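Local coordinates for uncharacterized protein (Bacteroides vulgatus, PDB 4R8O), which is of unknown function but belongs to the DUF3836 family and folds as a single-layer antiparallel beta sheet thought to have evolved from beta-hairpin repeats, at residues Y71-N75 with K76-T80; K84-S87 with K88-E91. One frame throughout, in Å; residues are numbered along the deposited sequence.

Interaction 1: residues Y71-N75 with K76-T80; sequences YTYGN and KSMTT
Thr72 and Thr79 exchange the pair of backbone bonds that sets the register here. Thr72 N donates to Thr79 O at 2.8 Å, while Thr79 N donates to Thr72 O at 2.7 Å with an N-H...O angle of 162°, the donor lying in the carbonyl plane. Each carbonyl also receives a CA-H: Thr72 O has Met78 CA at 3.1 Å, and Thr79 O faces the CA of Tyr71. Further along, Gly74 N donates to Ser77 O, closing a turn whose two central residues are Asn75 and Lys76. These are the signs of a tight antiparallel beta hairpin, joining strands 62-73 and 78-86, whose short segments 71-73 and 78-80 run 164° apart. The non-hydrogen-bonded pairs, Tyr71 with Thr80 and Tyr73 with Met78, put their side chains on the face away from Thr72 and Thr79. There Met78, modelled as selenomethionine, makes Met-aromatic contacts with both tyrosines. Its CG is anti to the backbone N (chi1 -168°) and the chain runs beside Tyr73, bringing SE to 3.3 Å from Tyr73 CE1. The same SE approaches Tyr71 CD1 at 3.9 Å, reaching both rings obliquely. Thr80 CG2 meets the same Tyr71 CD1, at 3.8 Å and also obliquely. Two polar ends find partners on the flanking strands: Tyr73 OH is hydrogen-bonded to Arg48 O, and Ser77 OG bonds weakly to Met102 O. The outward backbone groups of Tyr71 pair with Thr49, and those of Met78 and Thr80 with Met102 and Val100.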
ATOM      1  N   TYR A  71      -9.303  -5.339  -0.336  1.00 43.96           N
ATOM      2  CA  TYR A  71      -9.977  -6.044  -1.424  1.00 47.37           C
ATOM      3  C   TYR A  71     -10.791  -7.161  -0.829  1.00 51.40           C
ATOM      4  O   TYR A  71     -10.341  -7.810   0.119  1.00 51.47           O
ATOM      5  CB  TYR A  71      -8.952  -6.602  -2.380  1.00 47.94           C
ATOM      6  CG  TYR A  71      -8.051  -5.570  -3.080  1.00 48.42           C
ATOM      7  CD1 TYR A  71      -8.482  -4.891  -4.231  1.00 51.19           C
ATOM      8  CD2 TYR A  71      -6.743  -5.318  -2.628  1.00 50.68           C
ATOM      9  CE1 TYR A  71      -7.656  -3.980  -4.899  1.00 52.97           C
ATOM     10  CE2 TYR A  71      -5.904  -4.404  -3.297  1.00 49.33           C
ATOM     11  CZ  TYR A  71      -6.373  -3.746  -4.429  1.00 54.01           C
ATOM     12  OH  TYR A  71      -5.572  -2.863  -5.116  1.00 66.89           O
ATOM     13  N   THR A  72     -12.013  -7.328  -1.332  1.00 54.93           N
ATOM     14  CA  THR A  72     -12.915  -8.374  -0.892  1.00 55.58           C
ATOM     15  C   THR A  72     -13.413  -9.113  -2.103  1.00 61.12           C
ATOM     16  O   THR A  72     -13.788  -8.498  -3.113  1.00 58.10           O
ATOM     17  CB  THR A  72     -14.084  -7.770  -0.161  1.00 61.18           C
ATOM     18  OG1 THR A  72     -13.573  -6.943   0.890  1.00 62.12           O
ATOM     19  CG2 THR A  72     -14.995  -8.861   0.407  1.00 63.35           C
ATOM     20  N   TYR A  73     -13.435 -10.431  -1.992  1.00 64.58           N
ATOM     21  CA  TYR A  73     -13.757 -11.284  -3.106  1.00 71.96           C
ATOM     22  C   TYR A  73     -15.085 -11.945  -2.799  1.00 79.93           C
ATOM     23  O   TYR A  73     -15.193 -12.689  -1.834  1.00 82.99           O
ATOM     24  CB  TYR A  73     -12.634 -12.294  -3.348  1.00 73.44           C
ATOM     25  CG  TYR A  73     -11.293 -11.625  -3.608  1.00 72.07           C
ATOM     26  CD1 TYR A  73     -10.996 -11.071  -4.853  1.00 74.51           C
ATOM     27  CD2 TYR A  73     -10.327 -11.523  -2.595  1.00 74.28           C
ATOM     28  CE1 TYR A  73      -9.769 -10.457  -5.095  1.00 72.36           C
ATOM     29  CE2 TYR A  73      -9.103 -10.899  -2.819  1.00 68.63           C
ATOM     30  CZ  TYR A  73      -8.831 -10.354  -4.069  1.00 70.82           C
ATOM     31  OH  TYR A  73      -7.622  -9.744  -4.285  1.00 59.02           O
ATOM     32  N   GLY A  74     -16.081 -11.647  -3.635  1.00 87.63           N
ATOM     33  CA  GLY A  74     -17.403 -12.254  -3.608  1.00 92.08           C
ATOM     34  C   GLY A  74     -17.299 -13.349  -4.643  1.00 94.53           C
ATOM     35  O   GLY A  74     -16.221 -13.598  -5.171  1.00 90.27           O
ATOM     36  N   ASN A  75     -18.399 -14.014  -4.941  1.00 99.59           N
ATOM     37  CA  ASN A  75     -18.363 -15.155  -5.867  1.00102.28           C
ATOM     38  C   ASN A  75     -18.478 -14.723  -7.318  1.00103.25           C
ATOM     39  O   ASN A  75     -18.116 -15.474  -8.230  1.00 91.18           O
ATOM     40  CB  ASN A  75     -19.412 -16.202  -5.463  1.00 98.92           C
ATOM     41  CG  ASN A  75     -19.091 -16.867  -4.125  1.00 99.78           C
ATOM     42  OD1 ASN A  75     -17.931 -16.923  -3.697  1.00 98.98           O
ATOM     43  ND2 ASN A  75     -20.122 -17.373  -3.455  1.00 99.46           N
ATOM     44  N   LYS A  76     -18.954 -13.501  -7.520  1.00104.30           N
ATOM     45  CA  LYS A  76     -19.021 -12.905  -8.830  1.00110.43           C
ATOM     46  C   LYS A  76     -18.406 -11.516  -8.898  1.00106.39           C
ATOM     47  O   LYS A  76     -18.380 -10.926  -9.983  1.00104.18           O
ATOM     48  CB  LYS A  76     -20.492 -12.887  -9.255  1.00117.72           C
ATOM     49  CG  LYS A  76     -21.041 -14.270  -9.578  1.00120.77           C
ATOM     50  CD  LYS A  76     -22.546 -14.255  -9.777  1.00122.79           C
ATOM     51  CE  LYS A  76     -23.046 -15.668 -10.030  1.00127.51           C
ATOM     52  NZ  LYS A  76     -24.458 -15.690 -10.490  1.00129.53           N
ATOM     53  N   SER A  77     -17.827 -11.054  -7.783  1.00 97.95           N
ATOM     54  CA  SER A  77     -17.563  -9.651  -7.581  1.00 90.16           C
ATOM     55  C   SER A  77     -16.392  -9.399  -6.622  1.00 81.33           C
ATOM     56  O   SER A  77     -16.292 -10.031  -5.572  1.00 77.21           O
ATOM     57  CB  SER A  77     -18.854  -9.024  -7.049  1.00 93.40           C
ATOM     58  OG  SER A  77     -18.677  -7.717  -6.570  1.00107.02           O
HETATM   59  N   MSE A  78     -15.494  -8.507  -7.019  1.00 72.10           N
HETATM   60  CA  MSE A  78     -14.504  -7.969  -6.106  1.00 71.70           C
HETATM   61  C   MSE A  78     -14.898  -6.593  -5.677  1.00 70.31           C
HETATM   62  O   MSE A  78     -15.227  -5.760  -6.509  1.00 71.47           O
HETATM   63  CB  MSE A  78     -13.127  -7.855  -6.725  1.00 75.10           C
HETATM   64  CG  MSE A  78     -12.076  -7.567  -5.652  1.00 73.34           C
HETATM   65 SE   MSE A  78     -10.278  -7.520  -6.425  0.75 79.13          SE
HETATM   66  CE  MSE A  78     -10.405  -6.010  -7.672  1.00 74.37           C
ATOM     67  N   THR A  79     -14.779  -6.317  -4.382  1.00 69.49           N
ATOM     68  CA  THR A  79     -15.014  -4.982  -3.835  1.00 66.14           C
ATOM     69  C   THR A  79     -13.724  -4.391  -3.268  1.00 69.97           C
ATOM     70  O   THR A  79     -13.067  -5.015  -2.419  1.00 76.75           O
ATOM     71  CB  THR A  79     -16.059  -5.031  -2.732  1.00 68.79           C
ATOM     72  OG1 THR A  79     -17.200  -5.778  -3.191  1.00 73.21           O
ATOM     73  CG2 THR A  79     -16.476  -3.621  -2.324  1.00 72.56           C
ATOM     74  N   THR A  80     -13.395  -3.166  -3.694  1.00 66.98           N
ATOM     75  CA  THR A  80     -12.184  -2.475  -3.256  1.00 56.67           C
ATOM     76  C   THR A  80     -12.615  -1.259  -2.474  1.00 51.36           C
ATOM     77  O   THR A  80     -13.438  -0.465  -2.937  1.00 53.33           O
ATOM     78  CB  THR A  80     -11.290  -2.042  -4.432  1.00 57.82           C
ATOM     79  OG1 THR A  80     -11.665  -0.740  -4.875  1.00 72.11           O
ATOM     80  CG2 THR A  80     -11.417  -2.982  -5.586  1.00 54.99           C
TER

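Interaction 2: residues K84-S87 with K88-E91; sequences KWNS and KKKE
A G1 beta bulge closes the four-residue hairpin loop 87-90 that leads from strand 78-86 into strand 91-102, Lys90 and Glu91 together standing opposite the single residue Asn86. Lys90 takes the left-handed backbone conformation (phi 65°) that the bulge position calls for. The antiparallel pair at the base of the loop, Asn86 with Glu91, is hydrogen-bonded: Asn86 N donates to Glu91 O at 2.8 Å with an angle of 166°, and Glu91 N returns a longer bond to Asn86 O at 3.3 Å. Lys90 N adds weak bonds to Asn86 O and to Ser87 O. At the start of the loop, Asn86 OD1 accepts a weak bond from Lys88 N at 2.8 Å, which fits an Asx turn. The Trp85 indole packs across the Lys90-Glu91 peptide: Glu91 N sits 3.7 Å over one face of the indole, displaced from its middle, and Trp85 CH2 is 3.4 Å from Lys90 O; Tyr92 meets the same indole edge-to-face. Since Asn86 supplies O, N and OD1 to the turn, while the long side chains of Lys88 and Lys89 run off from it, the loop appears to be held mainly by amide groups.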
ATOM      1  N   LYS A  84      -8.268   6.401   4.368  1.00 54.31           N
ATOM      2  CA  LYS A  84      -7.232   7.422   4.558  1.00 58.84           C
ATOM      3  C   LYS A  84      -6.862   7.463   6.021  1.00 61.29           C
ATOM      4  O   LYS A  84      -7.720   7.263   6.894  1.00 55.90           O
ATOM      5  CB  LYS A  84      -7.699   8.791   4.060  1.00 63.43           C
ATOM      6  CG  LYS A  84      -6.579   9.828   4.026  1.00 74.44           C
ATOM      7  CD  LYS A  84      -6.715  10.865   2.892  1.00 79.93           C
ATOM      8  CE  LYS A  84      -5.371  11.268   2.251  1.00 84.54           C
ATOM      9  NZ  LYS A  84      -4.171  11.395   3.142  1.00 86.65           N
ATOM     10  N   TRP A  85      -5.572   7.665   6.277  1.00 63.34           N
ATOM     11  CA  TRP A  85      -5.037   7.729   7.637  1.00 61.16           C
ATOM     12  C   TRP A  85      -5.380   9.073   8.265  1.00 64.18           C
ATOM     13  O   TRP A  85      -5.233  10.106   7.625  1.00 61.79           O
ATOM     14  CB  TRP A  85      -3.500   7.572   7.592  1.00 59.39           C
ATOM     15  CG  TRP A  85      -2.878   7.602   8.936  1.00 54.12           C
ATOM     16  CD1 TRP A  85      -2.206   8.647   9.508  1.00 55.13           C
ATOM     17  CD2 TRP A  85      -2.899   6.554   9.907  1.00 47.50           C
ATOM     18  NE1 TRP A  85      -1.786   8.302  10.781  1.00 51.28           N
ATOM     19  CE2 TRP A  85      -2.198   7.020  11.045  1.00 48.33           C
ATOM     20  CE3 TRP A  85      -3.432   5.265   9.929  1.00 50.06           C
ATOM     21  CZ2 TRP A  85      -2.039   6.246  12.199  1.00 47.79           C
ATOM     22  CZ3 TRP A  85      -3.273   4.470  11.095  1.00 48.93           C
ATOM     23  CH2 TRP A  85      -2.574   4.969  12.202  1.00 49.77           C
ATOM     24  N   ASN A  86      -5.810   9.080   9.517  1.00 69.68           N
ATOM     25  CA  ASN A  86      -5.949  10.326  10.230  1.00 72.22           C
ATOM     26  C   ASN A  86      -5.067  10.327  11.443  1.00 72.73           C
ATOM     27  O   ASN A  86      -5.173   9.458  12.306  1.00 71.74           O
ATOM     28  CB  ASN A  86      -7.376  10.631  10.621  1.00 80.31           C
ATOM     29  CG  ASN A  86      -7.486  11.920  11.420  1.00 87.68           C
ATOM     30  OD1 ASN A  86      -6.474  12.531  11.804  1.00111.67           O
ATOM     31  ND2 ASN A  86      -8.700  12.340  11.690  1.00 89.39           N
ATOM     32  N   SER A  87      -4.264  11.381  11.514  1.00 74.83           N
ATOM     33  CA  SER A  87      -3.278  11.548  12.552  1.00 77.89           C
ATOM     34  C   SER A  87      -3.903  11.659  13.919  1.00 83.61           C
ATOM     35  O   SER A  87      -3.642  10.819  14.790  1.00 86.10           O
ATOM     36  CB  SER A  87      -2.429  12.767  12.257  1.00 76.56           C
ATOM     37  OG  SER A  87      -1.658  12.505  11.099  1.00 76.37           O
ATOM     38  N   LYS A  88      -4.786  12.643  14.072  1.00 86.94           N
ATOM     39  CA  LYS A  88      -5.395  12.940  15.376  1.00 86.24           C
ATOM     40  C   LYS A  88      -6.173  11.752  15.930  1.00 86.92           C
ATOM     41  O   LYS A  88      -6.243  11.600  17.137  1.00 89.40           O
ATOM     42  CB  LYS A  88      -6.219  14.263  15.364  1.00 85.45           C
ATOM     43  CG  LYS A  88      -5.312  15.493  15.291  1.00 88.02           C
ATOM     44  CD  LYS A  88      -6.022  16.833  15.481  1.00 85.59           C
ATOM     45  CE  LYS A  88      -4.985  17.953  15.565  1.00 87.17           C
ATOM     46  NZ  LYS A  88      -5.560  19.318  15.717  1.00 88.80           N
ATOM     47  N   LYS A  89      -6.701  10.889  15.062  1.00 86.40           N
ATOM     48  CA  LYS A  89      -7.389   9.681  15.509  1.00 81.48           C
ATOM     49  C   LYS A  89      -6.431   8.498  15.580  1.00 78.94           C
ATOM     50  O   LYS A  89      -6.624   7.615  16.408  1.00 80.48           O
ATOM     51  CB  LYS A  89      -8.614   9.396  14.643  1.00 79.04           C
ATOM     52  CG  LYS A  89      -9.857   9.185  15.474  1.00 84.83           C
ATOM     53  CD  LYS A  89     -11.102   8.914  14.651  1.00 84.47           C
ATOM     54  CE  LYS A  89     -11.597  10.162  13.936  1.00 86.40           C
ATOM     55  NZ  LYS A  89     -11.994  11.289  14.831  1.00 85.09           N
ATOM     56  N   LYS A  90      -5.390   8.511  14.748  1.00 73.79           N
ATOM     57  CA  LYS A  90      -4.432   7.412  14.634  1.00 77.33           C
ATOM     58  C   LYS A  90      -5.113   6.154  14.094  1.00 72.11           C
ATOM     59  O   LYS A  90      -4.919   5.050  14.604  1.00 76.54           O
ATOM     60  CB  LYS A  90      -3.685   7.127  15.949  1.00 87.14           C
ATOM     61  CG  LYS A  90      -2.955   8.336  16.494  1.00 92.28           C
ATOM     62  CD  LYS A  90      -2.183   8.002  17.748  1.00 92.35           C
ATOM     63  CE  LYS A  90      -1.485   9.243  18.273  1.00 97.90           C
ATOM     64  NZ  LYS A  90      -0.971   9.043  19.653  1.00101.75           N
ATOM     65  N   GLU A  91      -5.914   6.343  13.053  1.00 62.85           N
ATOM     66  CA  GLU A  91      -6.711   5.281  12.462  1.00 58.44           C
ATOM     67  C   GLU A  91      -6.807   5.461  10.979  1.00 55.61           C
ATOM     68  O   GLU A  91      -6.781   6.594  10.502  1.00 47.17           O
ATOM     69  CB  GLU A  91      -8.128   5.337  12.992  1.00 61.82           C
ATOM     70  CG  GLU A  91      -8.225   5.065  14.480  1.00 67.15           C
ATOM     71  CD  GLU A  91      -9.644   5.019  14.978  1.00 63.88           C
ATOM     72  OE1 GLU A  91     -10.590   4.877  14.161  1.00 56.48           O
ATOM     73  OE2 GLU A  91      -9.797   5.125  16.215  1.00 71.47           O
TER

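How the interactions relate
Interactions 1 and 2 are two successive hairpin turns at the two ends of strand 78-86: residues 76-80 enter it and residues 84-87 leave it, and the contact centres lie 26 Å apart with no direct touch between them. Interaction 1 ties that strand to its predecessor 62-73, interaction 2 ties it to strand 91-102, one of the two edge strands of the sheet within this chain, and together they account for the sequential, up-and-down order of this part of the sheet. The turns differ in build, a two-residue reversal in one and a four-residue loop with a bulge in the other. Both are surface contacts; their centres lie about 18 and 16 Å from the centre of the chain.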